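Local coordinates for 49 protein (Murid herpesvirus 4, PDB 6A4V) that probably interacts with the host poly(ADP-ribose) polymerase 1 and thereby facilitates replication of this gammaherpesvirus, at residues E45-V48 and H49-V53; D158-V161 and H162-C165; F195-F198 and L199-L203; V254-L257 and E258-E262. All coordinates share one frame; numbering follows the deposited sequence.

Contact 1: residues E45-V48 and H49-V53; sequences ESVV and HTFCV
V47 and F51, one helical turn apart, make the apolar part of this contact. Their side chains run alongside each other in the same direction, and the methyl CG1 of V47 lies over one face of the F51 ring, 4.0 Å from its centroid and 24° off the ring normal, a CH-pi contact. It sits toward the rim of the ring, its closest carbon there being F51 CZ at 3.7 Å. Because V47 CG1 is anti to the backbone N (chi1 177°), it is the branch that leans along the helix onto the ring. The carbonyl oxygen of V47 lies over a face of the same ring, with F51 CG 3.3 Å from V47 O.

All of this happens within helix 44-57, one of the many helices of a mostly helical chain. V47 and F51 touch helix 61-85, V47 resting on I75 and F51 on K68 and L72; E45, V48, H49 and C52 are exposed.

Backbone bonds in the i to i+4 pattern supply the polar part. H49 N donates to E45 O at 3.0 Å, and T50 N to S46 O at 2.9 Å. The bond from C52 N to V48 O is longer, 3.2 Å, but nearly straight, 178° at the hydrogen. S46 O also takes a weak bond from the hydroxyl of its i+4 neighbour, T50 OG1 lying 3.4 Å from S46 O, while the S46 hydroxyl itself turns back to the carbonyl oxygen of S43.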
ATOM      1  N   GLU B  45      19.693  -5.861  10.986  1.00 61.94           N
ATOM      2  CA  GLU B  45      20.082  -5.880  12.374  1.00 68.31           C
ATOM      3  C   GLU B  45      18.823  -5.870  13.247  1.00 64.08           C
ATOM      4  O   GLU B  45      18.650  -6.744  14.095  1.00 60.33           O
ATOM      5  CB  GLU B  45      21.041  -4.719  12.659  1.00 83.06           C
ATOM      6  CG  GLU B  45      22.363  -4.794  11.879  1.00 97.37           C
ATOM      7  CD  GLU B  45      23.348  -5.927  12.195  1.00 94.82           C
ATOM      8  OE1 GLU B  45      22.930  -7.110  12.269  1.00 89.42           O
ATOM      9  OE2 GLU B  45      24.559  -5.629  12.344  1.00 92.01           O
ATOM     10  N   SER B  46      17.932  -4.909  13.004  1.00 56.95           N
ATOM     11  CA  SER B  46      16.639  -4.858  13.721  1.00 57.39           C
ATOM     12  C   SER B  46      15.847  -6.171  13.570  1.00 53.08           C
ATOM     13  O   SER B  46      15.187  -6.594  14.496  1.00 72.33           O
ATOM     14  CB  SER B  46      15.811  -3.675  13.270  1.00 61.19           C
ATOM     15  OG  SER B  46      15.303  -3.858  11.941  1.00 67.05           O
ATOM     16  N   VAL B  47      15.830  -6.764  12.374  1.00 56.82           N
ATOM     17  CA  VAL B  47      14.949  -7.918  12.097  1.00 57.09           C
ATOM     18  C   VAL B  47      15.515  -9.144  12.824  1.00 54.21           C
ATOM     19  O   VAL B  47      14.813  -9.980  13.391  1.00 46.90           O
ATOM     20  CB  VAL B  47      14.831  -8.186  10.584  1.00 51.87           C
ATOM     21  CG1 VAL B  47      13.989  -9.413  10.300  1.00 50.44           C
ATOM     22  CG2 VAL B  47      14.308  -6.976   9.819  1.00 48.01           C
ATOM     23  N   VAL B  48      16.827  -9.261  12.743  1.00 55.91           N
ATOM     24  CA  VAL B  48      17.578 -10.200  13.526  1.00 63.64           C
ATOM     25  C   VAL B  48      17.219 -10.065  15.021  1.00 68.11           C
ATOM     26  O   VAL B  48      17.052 -11.080  15.690  1.00 81.80           O
ATOM     27  CB  VAL B  48      19.070 -10.004  13.190  1.00 62.25           C
ATOM     28  CG1 VAL B  48      20.015 -10.186  14.372  1.00 60.40           C
ATOM     29  CG2 VAL B  48      19.426 -10.900  12.012  1.00 61.65           C
ATOM     30  N   HIS B  49      17.055  -8.841  15.537  1.00 61.89           N
ATOM     31  CA  HIS B  49      16.598  -8.645  16.913  1.00 74.65           C
ATOM     32  C   HIS B  49      15.164  -9.180  17.067  1.00 74.75           C
ATOM     33  O   HIS B  49      14.923 -10.039  17.901  1.00 79.10           O
ATOM     34  CB  HIS B  49      16.744  -7.174  17.353  1.00 85.51           C
ATOM     35  CG  HIS B  49      16.301  -6.880  18.754  1.00 92.58           C
ATOM     36  ND1 HIS B  49      15.028  -6.390  19.049  1.00108.66           N
ATOM     37  CD2 HIS B  49      16.954  -6.961  19.937  1.00100.10           C
ATOM     38  CE1 HIS B  49      14.917  -6.190  20.351  1.00100.65           C
ATOM     39  NE2 HIS B  49      16.090  -6.535  20.920  1.00103.36           N
ATOM     40  N   THR B  50      14.208  -8.704  16.255  1.00 65.58           N
ATOM     41  CA  THR B  50      12.852  -9.225  16.375  1.00 66.61           C
ATOM     42  C   THR B  50      12.867 -10.766  16.386  1.00 63.04           C
ATOM     43  O   THR B  50      11.965 -11.381  16.974  1.00 58.46           O
ATOM     44  CB  THR B  50      11.909  -8.735  15.268  1.00 66.91           C
ATOM     45  OG1 THR B  50      11.968  -7.317  15.106  1.00 74.50           O
ATOM     46  CG2 THR B  50      10.471  -9.111  15.550  1.00 69.60           C
ATOM     47  N   PHE B  51      13.860 -11.398  15.733  1.00 56.42           N
ATOM     48  CA  PHE B  51      13.813 -12.857  15.509  1.00 60.81           C
ATOM     49  C   PHE B  51      14.128 -13.575  16.812  1.00 62.84           C
ATOM     50  O   PHE B  51      13.357 -14.430  17.235  1.00 58.93           O
ATOM     51  CB  PHE B  51      14.787 -13.308  14.418  1.00 52.68           C
ATOM     52  CG  PHE B  51      14.237 -13.217  13.019  1.00 52.37           C
ATOM     53  CD1 PHE B  51      12.950 -12.748  12.785  1.00 50.59           C
ATOM     54  CD2 PHE B  51      15.027 -13.546  11.929  1.00 55.96           C
ATOM     55  CE1 PHE B  51      12.448 -12.670  11.498  1.00 52.32           C
ATOM     56  CE2 PHE B  51      14.535 -13.416  10.632  1.00 62.02           C
ATOM     57  CZ  PHE B  51      13.242 -12.986  10.423  1.00 55.47           C
ATOM     58  N   CYS B  52      15.264 -13.180  17.391  1.00 72.64           N
ATOM     59  CA  CYS B  52      15.749 -13.592  18.684  1.00 84.06           C
ATOM     60  C   CYS B  52      14.684 -13.344  19.760  1.00 76.39           C
ATOM     61  O   CYS B  52      14.562 -14.150  20.667  1.00 93.54           O
ATOM     62  CB  CYS B  52      17.059 -12.880  19.009  1.00 84.59           C
ATOM     63  SG  CYS B  52      18.421 -13.378  17.910  1.00105.76           S
ATOM     64  N   VAL B  53      13.926 -12.248  19.646  1.00 67.70           N
ATOM     65  CA  VAL B  53      12.804 -11.994  20.549  1.00 79.08           C
ATOM     66  C   VAL B  53      11.816 -13.153  20.380  1.00 84.86           C
ATOM     67  O   VAL B  53      11.560 -13.885  21.326  1.00 97.43           O
ATOM     68  CB  VAL B  53      12.143 -10.621  20.293  1.00 82.99           C
ATOM     69  CG1 VAL B  53      10.789 -10.463  20.976  1.00 72.58           C
ATOM     70  CG2 VAL B  53      13.068  -9.479  20.692  1.00 92.08           C
TER

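Contact 2: residues D158-V161 and H162-C165; sequences DQPV and HEWC
The amide of Q159 packs against the first turn of the helix that follows it, with OE1 of Q159 3.6 Å from CB of W164 and at the edge of the indole, in its plane. Amide and ring stand nearly perpendicular, 86° apart. An extended chain, CG anti to the backbone N (chi1 177°), carries the amide this far; Q159 NE2 comes to 3.7 Å from E163 CB. Q159 OE1 is buried and has no polar partner in the model.

Proline marks the start of helix 161-168: P160 holds the N-cap position, and its O accepts a weak bond from W164 N. The next bond, from C165 N to V161 O at 3.0 Å, is a sound one. In contrast to the buried W164 and C165, P160 and E163 are exposed, although their atoms come close: the P160 ring lies alongside E163, P160 CD 3.4 Å from E163 OE1. P160 CB also meets CE1 of the partly exposed H162 at 3.3 Å.

W164 meets Y155 and F168 edge-to-face and touches V224 of helix 213-235, which also receives V161 and C165; H162 and C165 reach L184 of helix 173-184.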
ATOM      1  N   ASP B 158      31.325  15.589   1.946  1.00 81.50           N
ATOM      2  CA  ASP B 158      31.606  14.261   2.491  1.00 75.47           C
ATOM      3  C   ASP B 158      31.197  14.240   3.972  1.00 78.25           C
ATOM      4  O   ASP B 158      30.981  13.175   4.532  1.00 76.78           O
ATOM      5  CB  ASP B 158      33.059  13.859   2.200  1.00 71.00           C
ATOM      6  CG  ASP B 158      33.409  13.861   0.714  1.00 70.40           C
ATOM      7  OD1 ASP B 158      32.713  13.176  -0.051  1.00 60.22           O
ATOM      8  OD2 ASP B 158      34.371  14.568   0.324  1.00 72.18           O
ATOM      9  N   GLN B 159      31.050  15.419   4.587  1.00 73.03           N
ATOM     10  CA  GLN B 159      30.438  15.542   5.901  1.00 73.70           C
ATOM     11  C   GLN B 159      29.060  14.866   5.899  1.00 81.34           C
ATOM     12  O   GLN B 159      28.236  15.067   5.003  1.00 77.53           O
ATOM     13  CB  GLN B 159      30.344  17.024   6.269  1.00 74.71           C
ATOM     14  CG  GLN B 159      29.645  17.308   7.590  1.00 70.39           C
ATOM     15  CD  GLN B 159      29.165  18.735   7.691  1.00 70.83           C
ATOM     16  OE1 GLN B 159      28.881  19.387   6.690  1.00 81.71           O
ATOM     17  NE2 GLN B 159      29.019  19.221   8.912  1.00 69.37           N
ATOM     18  N   PRO B 160      28.765  14.004   6.895  1.00 73.64           N
ATOM     19  CA  PRO B 160      27.440  13.400   7.019  1.00 71.49           C
ATOM     20  C   PRO B 160      26.306  14.434   7.081  1.00 72.38           C
ATOM     21  O   PRO B 160      26.430  15.498   7.679  1.00 75.49           O
ATOM     22  CB  PRO B 160      27.478  12.599   8.335  1.00 76.33           C
ATOM     23  CG  PRO B 160      28.960  12.406   8.637  1.00 79.77           C
ATOM     24  CD  PRO B 160      29.714  13.498   7.898  1.00 79.28           C
ATOM     25  N   VAL B 161      25.184  14.054   6.479  1.00 63.99           N
ATOM     26  CA  VAL B 161      24.115  14.951   6.172  1.00 63.70           C
ATOM     27  C   VAL B 161      23.490  15.485   7.460  1.00 53.69           C
ATOM     28  O   VAL B 161      23.163  16.649   7.551  1.00 51.56           O
ATOM     29  CB  VAL B 161      23.093  14.238   5.278  1.00 61.01           C
ATOM     30  CG1 VAL B 161      21.790  14.998   5.168  1.00 64.78           C
ATOM     31  CG2 VAL B 161      23.702  13.962   3.913  1.00 63.94           C
ATOM     32  N   HIS B 162      23.308  14.618   8.445  1.00 48.95           N
ATOM     33  CA  HIS B 162      22.721  15.019   9.708  1.00 52.69           C
ATOM     34  C   HIS B 162      23.596  16.091  10.404  1.00 57.32           C
ATOM     35  O   HIS B 162      23.090  17.069  10.930  1.00 57.73           O
ATOM     36  CB  HIS B 162      22.488  13.766  10.569  1.00 63.56           C
ATOM     37  CG  HIS B 162      23.731  13.078  11.030  1.00 58.64           C
ATOM     38  ND1 HIS B 162      24.552  12.366  10.173  1.00 70.86           N
ATOM     39  CD2 HIS B 162      24.287  12.979  12.254  1.00 52.95           C
ATOM     40  CE1 HIS B 162      25.554  11.847  10.855  1.00 66.57           C
ATOM     41  NE2 HIS B 162      25.416  12.220  12.129  1.00 61.73           N
ATOM     42  N   GLU B 163      24.922  15.926  10.380  1.00 57.91           N
ATOM     43  CA  GLU B 163      25.824  16.926  10.946  1.00 63.73           C
ATOM     44  C   GLU B 163      25.504  18.296  10.338  1.00 61.01           C
ATOM     45  O   GLU B 163      25.270  19.254  11.074  1.00 64.67           O
ATOM     46  CB  GLU B 163      27.286  16.508  10.764  1.00 75.10           C
ATOM     47  CG  GLU B 163      27.814  15.678  11.931  1.00 74.87           C
ATOM     48  CD  GLU B 163      29.087  14.907  11.648  1.00 81.91           C
ATOM     49  OE1 GLU B 163      29.837  15.331  10.742  1.00 96.21           O
ATOM     50  OE2 GLU B 163      29.320  13.873  12.323  1.00 74.36           O
ATOM     51  N   TRP B 164      25.423  18.351   9.000  1.00 57.81           N
ATOM     52  CA  TRP B 164      25.114  19.579   8.245  1.00 50.29           C
ATOM     53  C   TRP B 164      23.746  20.152   8.611  1.00 60.44           C
ATOM     54  O   TRP B 164      23.612  21.364   8.705  1.00 59.36           O
ATOM     55  CB  TRP B 164      25.239  19.308   6.742  1.00 54.25           C
ATOM     56  CG  TRP B 164      25.047  20.463   5.808  1.00 42.06           C
ATOM     57  CD1 TRP B 164      26.046  21.189   5.227  1.00 41.94           C
ATOM     58  CD2 TRP B 164      23.840  20.855   5.124  1.00 36.83           C
ATOM     59  NE1 TRP B 164      25.534  22.094   4.334  1.00 39.54           N
ATOM     60  CE2 TRP B 164      24.173  21.939   4.278  1.00 35.24           C
ATOM     61  CE3 TRP B 164      22.495  20.506   5.237  1.00 41.02           C
ATOM     62  CZ2 TRP B 164      23.232  22.603   3.491  1.00 35.16           C
ATOM     63  CZ3 TRP B 164      21.561  21.161   4.462  1.00 32.99           C
ATOM     64  CH2 TRP B 164      21.928  22.178   3.586  1.00 36.43           C
ATOM     65  N   CYS B 165      22.740  19.292   8.801  1.00 60.59           N
ATOM     66  CA  CYS B 165      21.401  19.760   9.193  1.00 64.53           C
ATOM     67  C   CYS B 165      21.453  20.424  10.576  1.00 68.71           C
ATOM     68  O   CYS B 165      20.743  21.405  10.833  1.00 69.73           O
ATOM     69  CB  CYS B 165      20.375  18.628   9.212  1.00 68.64           C
ATOM     70  SG  CYS B 165      18.659  19.220   9.204  1.00 61.18           S
TER

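Contact 3: residues F195-F198 and L199-L203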
ATOM      1  N   PHE B 195       9.030   8.565   3.017  1.00 33.11           N
ATOM      2  CA  PHE B 195       8.609   9.932   2.828  1.00 37.23           C
ATOM      3  C   PHE B 195       7.489  10.398   3.775  1.00 43.43           C
ATOM      4  O   PHE B 195       7.535  11.488   4.299  1.00 43.15           O
ATOM      5  CB  PHE B 195       8.109  10.035   1.403  1.00 39.93           C
ATOM      6  CG  PHE B 195       7.588  11.377   1.030  1.00 43.09           C
ATOM      7  CD1 PHE B 195       8.268  12.522   1.387  1.00 45.58           C
ATOM      8  CD2 PHE B 195       6.453  11.484   0.240  1.00 45.23           C
ATOM      9  CE1 PHE B 195       7.778  13.763   1.013  1.00 43.83           C
ATOM     10  CE2 PHE B 195       5.983  12.725  -0.145  1.00 44.13           C
ATOM     11  CZ  PHE B 195       6.649  13.857   0.242  1.00 42.99           C
ATOM     12  N   LYS B 196       6.432   9.606   3.904  1.00 37.49           N
ATOM     13  CA  LYS B 196       5.348   9.871   4.821  1.00 40.06           C
ATOM     14  C   LYS B 196       5.966  10.252   6.171  1.00 46.16           C
ATOM     15  O   LYS B 196       5.625  11.285   6.751  1.00 41.77           O
ATOM     16  CB  LYS B 196       4.445   8.626   4.815  1.00 52.60           C
ATOM     17  CG  LYS B 196       3.489   8.438   5.972  1.00 68.58           C
ATOM     18  CD  LYS B 196       2.404   7.394   5.687  1.00 84.45           C
ATOM     19  CE  LYS B 196       1.505   7.767   4.519  1.00 96.65           C
ATOM     20  NZ  LYS B 196       0.061   7.511   4.774  1.00 91.74           N
ATOM     21  N   THR B 197       6.941   9.465   6.644  1.00 39.51           N
ATOM     22  CA  THR B 197       7.575   9.816   7.922  1.00 42.10           C
ATOM     23  C   THR B 197       8.327  11.153   7.868  1.00 43.42           C
ATOM     24  O   THR B 197       8.295  11.912   8.828  1.00 47.89           O
ATOM     25  CB  THR B 197       8.435   8.656   8.391  1.00 33.21           C
ATOM     26  OG1 THR B 197       7.500   7.570   8.370  1.00 28.99           O
ATOM     27  CG2 THR B 197       9.032   8.871   9.746  1.00 33.20           C
ATOM     28  N   PHE B 198       9.022  11.458   6.782  1.00 45.98           N
ATOM     29  CA  PHE B 198       9.839  12.677   6.809  1.00 42.77           C
ATOM     30  C   PHE B 198       8.899  13.884   6.796  1.00 49.18           C
ATOM     31  O   PHE B 198       9.222  14.927   7.404  1.00 48.73           O
ATOM     32  CB  PHE B 198      10.845  12.752   5.664  1.00 39.58           C
ATOM     33  CG  PHE B 198      12.103  11.957   5.847  1.00 37.84           C
ATOM     34  CD1 PHE B 198      13.025  12.338   6.795  1.00 39.73           C
ATOM     35  CD2 PHE B 198      12.362  10.832   5.083  1.00 42.73           C
ATOM     36  CE1 PHE B 198      14.175  11.617   6.984  1.00 36.33           C
ATOM     37  CE2 PHE B 198      13.480  10.054   5.341  1.00 41.38           C
ATOM     38  CZ  PHE B 198      14.412  10.493   6.238  1.00 38.10           C
ATOM     39  N   LEU B 199       7.758  13.718   6.110  1.00 51.34           N
ATOM     40  CA  LEU B 199       6.651  14.679   6.070  1.00 50.48           C
ATOM     41  C   LEU B 199       6.123  14.914   7.472  1.00 50.55           C
ATOM     42  O   LEU B 199       5.970  16.049   7.939  1.00 59.27           O
ATOM     43  CB  LEU B 199       5.537  14.138   5.167  1.00 48.80           C
ATOM     44  CG  LEU B 199       5.768  14.390   3.683  1.00 49.36           C
ATOM     45  CD1 LEU B 199       4.869  13.537   2.800  1.00 41.17           C
ATOM     46  CD2 LEU B 199       5.549  15.850   3.367  1.00 47.79           C
ATOM     47  N   LYS B 200       5.786  13.820   8.124  1.00 59.19           N
ATOM     48  CA  LYS B 200       5.285  13.884   9.462  1.00 56.82           C
ATOM     49  C   LYS B 200       6.194  14.804  10.307  1.00 55.09           C
ATOM     50  O   LYS B 200       5.704  15.766  10.879  1.00 61.94           O
ATOM     51  CB  LYS B 200       5.126  12.449   9.964  1.00 56.36           C
ATOM     52  CG  LYS B 200       4.380  12.286  11.277  1.00 64.68           C
ATOM     53  CD  LYS B 200       5.090  11.400  12.262  1.00 66.13           C
ATOM     54  CE  LYS B 200       4.274  11.104  13.504  1.00 75.53           C
ATOM     55  NZ  LYS B 200       4.947  10.074  14.335  1.00 81.62           N
ATOM     56  N   TYR B 201       7.516  14.575  10.357  1.00 52.07           N
ATOM     57  CA  TYR B 201       8.392  15.386  11.274  1.00 51.60           C
ATOM     58  C   TYR B 201       8.677  16.775  10.669  1.00 53.46           C
ATOM     59  O   TYR B 201       9.239  17.650  11.333  1.00 68.17           O
ATOM     60  CB  TYR B 201       9.693  14.669  11.641  1.00 51.47           C
ATOM     61  CG  TYR B 201       9.502  13.439  12.494  1.00 68.52           C
ATOM     62  CD1 TYR B 201       8.835  12.329  12.000  1.00 74.91           C
ATOM     63  CD2 TYR B 201       9.988  13.362  13.791  1.00 76.69           C
ATOM     64  CE1 TYR B 201       8.645  11.186  12.760  1.00 78.38           C
ATOM     65  CE2 TYR B 201       9.802  12.227  14.571  1.00 92.80           C
ATOM     66  CZ  TYR B 201       9.119  11.135  14.056  1.00 85.88           C
ATOM     67  OH  TYR B 201       8.908  10.003  14.784  1.00 79.83           O
ATOM     68  N   SER B 202       8.280  16.993   9.422  1.00 39.40           N
ATOM     69  CA  SER B 202       8.322  18.327   8.826  1.00 53.32           C
ATOM     70  C   SER B 202       7.293  19.212   9.528  1.00 60.02           C
ATOM     71  O   SER B 202       7.528  20.411   9.832  1.00 60.03           O
ATOM     72  CB  SER B 202       8.082  18.275   7.343  1.00 50.71           C
ATOM     73  OG  SER B 202       7.474  19.459   6.886  1.00 73.43           O
ATOM     74  N   LEU B 203       6.147  18.589   9.787  1.00 61.31           N
ATOM     75  CA  LEU B 203       5.027  19.262  10.304  1.00 63.04           C
ATOM     76  C   LEU B 203       5.418  19.867  11.655  1.00 67.47           C
ATOM     77  O   LEU B 203       5.064  20.998  11.910  1.00 70.94           O
ATOM     78  CB  LEU B 203       3.875  18.267  10.430  1.00 63.91           C
ATOM     79  CG  LEU B 203       2.492  18.895  10.403  1.00 63.04           C
ATOM     80  CD1 LEU B 203       2.106  19.275   8.970  1.00 63.50           C
ATOM     81  CD2 LEU B 203       1.481  17.953  11.040  1.00 74.08           C
TER
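The carbonyl oxygen of F198 has two partners: S202 N gives F198 O a weak bond at 3.0 Å, and Y222 OH, on helix 213-235, also bonds to it. One turn earlier, L199 N reaches F195 O at 2.9 Å in a nearly straight bond, 169° at the hydrogen. K200 N binds K196 O in the same way.

L199 CD1 is modelled over one face of the F195 ring, but too close for carbon, so the details of this contact are doubtful. These two belong to the short helix 195-203, which is also part of the dimer interface: F195 packs on L296 of the second subunit and L199 on E300 of that subunit. A second pair is T197 and Y201, lying side by side and pointing the same way, with T197 CG2 3.8 Å from Y201 CE1. T197 CG2 is anti to the backbone N (chi1 -54° to OG1), which leaves OG1 to bond N194. T197 O sits at the edge of the tyrosine ring, 3.2 Å from Y201 CD1, and accepts the bond from Y201 N. The amine of K200 forms a salt bridge with D37, and M183 of helix 173-184 packs against T197, F198 and Y201.

Contact 4: residues V254-L257 and E258-E262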
ATOM      1  N   VAL B 254      11.120 -20.131   4.427  1.00 27.64           N
ATOM      2  CA  VAL B 254      10.072 -21.091   4.033  1.00 28.97           C
ATOM      3  C   VAL B 254      10.694 -22.501   3.923  1.00 39.49           C
ATOM      4  O   VAL B 254      10.116 -23.492   4.390  1.00 39.30           O
ATOM      5  CB  VAL B 254       9.300 -20.600   2.777  1.00 35.30           C
ATOM      6  CG1 VAL B 254       8.353 -21.667   2.235  1.00 27.80           C
ATOM      7  CG2 VAL B 254       8.457 -19.344   3.129  1.00 35.72           C
ATOM      8  N   LYS B 255      11.906 -22.624   3.346  1.00 39.45           N
ATOM      9  CA  LYS B 255      12.485 -24.000   3.235  1.00 47.43           C
ATOM     10  C   LYS B 255      12.796 -24.605   4.608  1.00 43.62           C
ATOM     11  O   LYS B 255      12.542 -25.760   4.768  1.00 31.71           O
ATOM     12  CB  LYS B 255      13.677 -24.036   2.294  1.00 44.83           C
ATOM     13  CG  LYS B 255      13.191 -24.298   0.868  1.00 50.14           C
ATOM     14  CD  LYS B 255      13.977 -23.590  -0.148  1.00 65.71           C
ATOM     15  CE  LYS B 255      13.296 -23.512  -1.498  1.00 78.59           C
ATOM     16  NZ  LYS B 255      13.940 -22.438  -2.305  1.00 94.88           N
ATOM     17  N   GLU B 256      13.279 -23.778   5.550  1.00 38.65           N
ATOM     18  CA  GLU B 256      13.503 -24.154   6.862  1.00 36.43           C
ATOM     19  C   GLU B 256      12.203 -24.677   7.465  1.00 48.44           C
ATOM     20  O   GLU B 256      12.222 -25.730   8.061  1.00 42.72           O
ATOM     21  CB  GLU B 256      14.025 -22.993   7.708  1.00 37.67           C
ATOM     22  CG  GLU B 256      14.013 -23.319   9.176  1.00 43.43           C
ATOM     23  CD  GLU B 256      14.532 -22.301  10.169  1.00 41.30           C
ATOM     24  OE1 GLU B 256      15.110 -22.762  11.145  1.00 53.71           O
ATOM     25  OE2 GLU B 256      14.296 -21.078  10.023  1.00 47.75           O
ATOM     26  N   LEU B 257      11.105 -23.902   7.370  1.00 47.08           N
ATOM     27  CA  LEU B 257       9.848 -24.324   7.945  1.00 44.60           C
ATOM     28  C   LEU B 257       9.449 -25.696   7.393  1.00 46.99           C
ATOM     29  O   LEU B 257       8.894 -26.476   8.131  1.00 47.23           O
ATOM     30  CB  LEU B 257       8.750 -23.309   7.626  1.00 46.93           C
ATOM     31  CG  LEU B 257       7.319 -23.764   7.972  1.00 36.19           C
ATOM     32  CD1 LEU B 257       7.005 -23.479   9.418  1.00 29.15           C
ATOM     33  CD2 LEU B 257       6.297 -23.078   7.119  1.00 33.90           C
ATOM     34  N   GLU B 258       9.604 -25.922   6.077  1.00 43.07           N
ATOM     35  CA  GLU B 258       9.200 -27.201   5.487  1.00 45.68           C
ATOM     36  C   GLU B 258      10.006 -28.352   6.134  1.00 55.12           C
ATOM     37  O   GLU B 258       9.504 -29.452   6.359  1.00 40.05           O
ATOM     38  CB  GLU B 258       9.443 -27.282   3.977  1.00 46.54           C
ATOM     39  CG  GLU B 258       8.694 -26.312   3.109  1.00 47.66           C
ATOM     40  CD  GLU B 258       9.012 -26.504   1.635  1.00 57.56           C
ATOM     41  OE1 GLU B 258      10.205 -26.768   1.313  1.00 53.57           O
ATOM     42  OE2 GLU B 258       8.065 -26.406   0.811  1.00 64.26           O
ATOM     43  N   ALA B 259      11.289 -28.115   6.417  1.00 51.68           N
ATOM     44  CA  ALA B 259      12.107 -29.184   6.952  1.00 49.79           C
ATOM     45  C   ALA B 259      11.634 -29.504   8.365  1.00 57.29           C
ATOM     46  O   ALA B 259      11.161 -30.636   8.625  1.00 48.82           O
ATOM     47  CB  ALA B 259      13.562 -28.823   6.917  1.00 51.41           C
ATOM     48  N   ILE B 260      11.752 -28.484   9.217  1.00 40.79           N
ATOM     49  CA  ILE B 260      11.270 -28.456  10.565  1.00 41.09           C
ATOM     50  C   ILE B 260       9.954 -29.217  10.702  1.00 44.69           C
ATOM     51  O   ILE B 260       9.760 -29.926  11.673  1.00 49.09           O
ATOM     52  CB  ILE B 260      11.127 -26.981  11.009  1.00 49.78           C
ATOM     53  CG1 ILE B 260      12.487 -26.421  11.416  1.00 58.59           C
ATOM     54  CG2 ILE B 260      10.107 -26.804  12.113  1.00 47.81           C
ATOM     55  CD1 ILE B 260      12.420 -25.008  11.951  1.00 61.32           C
ATOM     56  N   VAL B 261       8.997 -28.941   9.816  1.00 53.81           N
ATOM     57  CA  VAL B 261       7.650 -29.454  10.011  1.00 57.56           C
ATOM     58  C   VAL B 261       7.718 -30.970   9.848  1.00 66.51           C
ATOM     59  O   VAL B 261       7.114 -31.697  10.639  1.00 65.42           O
ATOM     60  CB  VAL B 261       6.616 -28.775   9.083  1.00 48.73           C
ATOM     61  CG1 VAL B 261       5.358 -29.616   8.837  1.00 43.77           C
ATOM     62  CG2 VAL B 261       6.221 -27.427   9.659  1.00 50.39           C
ATOM     63  N   GLU B 262       8.541 -31.395   8.879  1.00 68.02           N
ATOM     64  CA  GLU B 262       8.647 -32.764   8.427  1.00 70.70           C
ATOM     65  C   GLU B 262       9.411 -33.615   9.437  1.00 69.42           C
ATOM     66  O   GLU B 262       9.130 -34.789   9.565  1.00 85.55           O
ATOM     67  CB  GLU B 262       9.363 -32.851   7.083  1.00 62.56           C
ATOM     68  CG  GLU B 262       9.151 -34.188   6.405  1.00 70.77           C
ATOM     69  CD  GLU B 262       9.826 -34.284   5.055  1.00 71.28           C
ATOM     70  OE1 GLU B 262      10.623 -35.234   4.879  1.00 59.76           O
ATOM     71  OE2 GLU B 262       9.590 -33.379   4.213  1.00 65.92           O
TER
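Four i to i+4 backbone bonds tie these two turns of helix 238-262 together, from E258 N to V254 O at 3.0 Å through to V261 N and L257 O, also 3.0 Å. This is alpha-helix near the end of a long helix.

L257 and V261 run side by side in the same direction, and both touch L279 of helix 274-289; L257 also meets V62 and C65 of helix 61-85, and I260 meets V62. This row is thus wedged between two neighbouring helices. K255 is exposed; E258, beside it, is partly exposed and touches N283 of helix 274-289. The two chains lie alongside each other, but only carbon meets oxygen, K255 CG and E258 OE1 being 3.9 Å apart; the charged ends, K255 NZ and E258 OE1, stay 6.8 Å apart, too far for a salt bridge.

E256 crosses I260 at a slant. With CG anti to the backbone N (chi1 169°) and the chain extended, E256 CG and OE1 both lie beside I260 CD1, and OE2 bonds H253 ND1. The oxygen that faces the isoleucine meets a methyl group: E256 OE1 lies 3.6 Å from I260 CD1.

All four contacts are local, each within one helix or at its start. Contact 3 is the most buried, its centre about 11 Å from the centre of the chain, and alone among them reaches the second subunit. Contacts 1, 2 and 4 are only partly buried; contact 4 is the most peripheral, its centre about 32 Å from that of the chain. Contacts 1 and 4 both lean on helix 61-85, their nearest atoms about 8 Å apart, whereas contacts 2 and 3 share helices 213-235 and 173-184. A methyl over a phenylalanine ring marks contact 1; an amide at an indole edge and a proline at the N-cap position, contact 2; aromatic and aliphatic packing with outside polar partners, contact 3; aliphatic and carboxylate chains, contact 4.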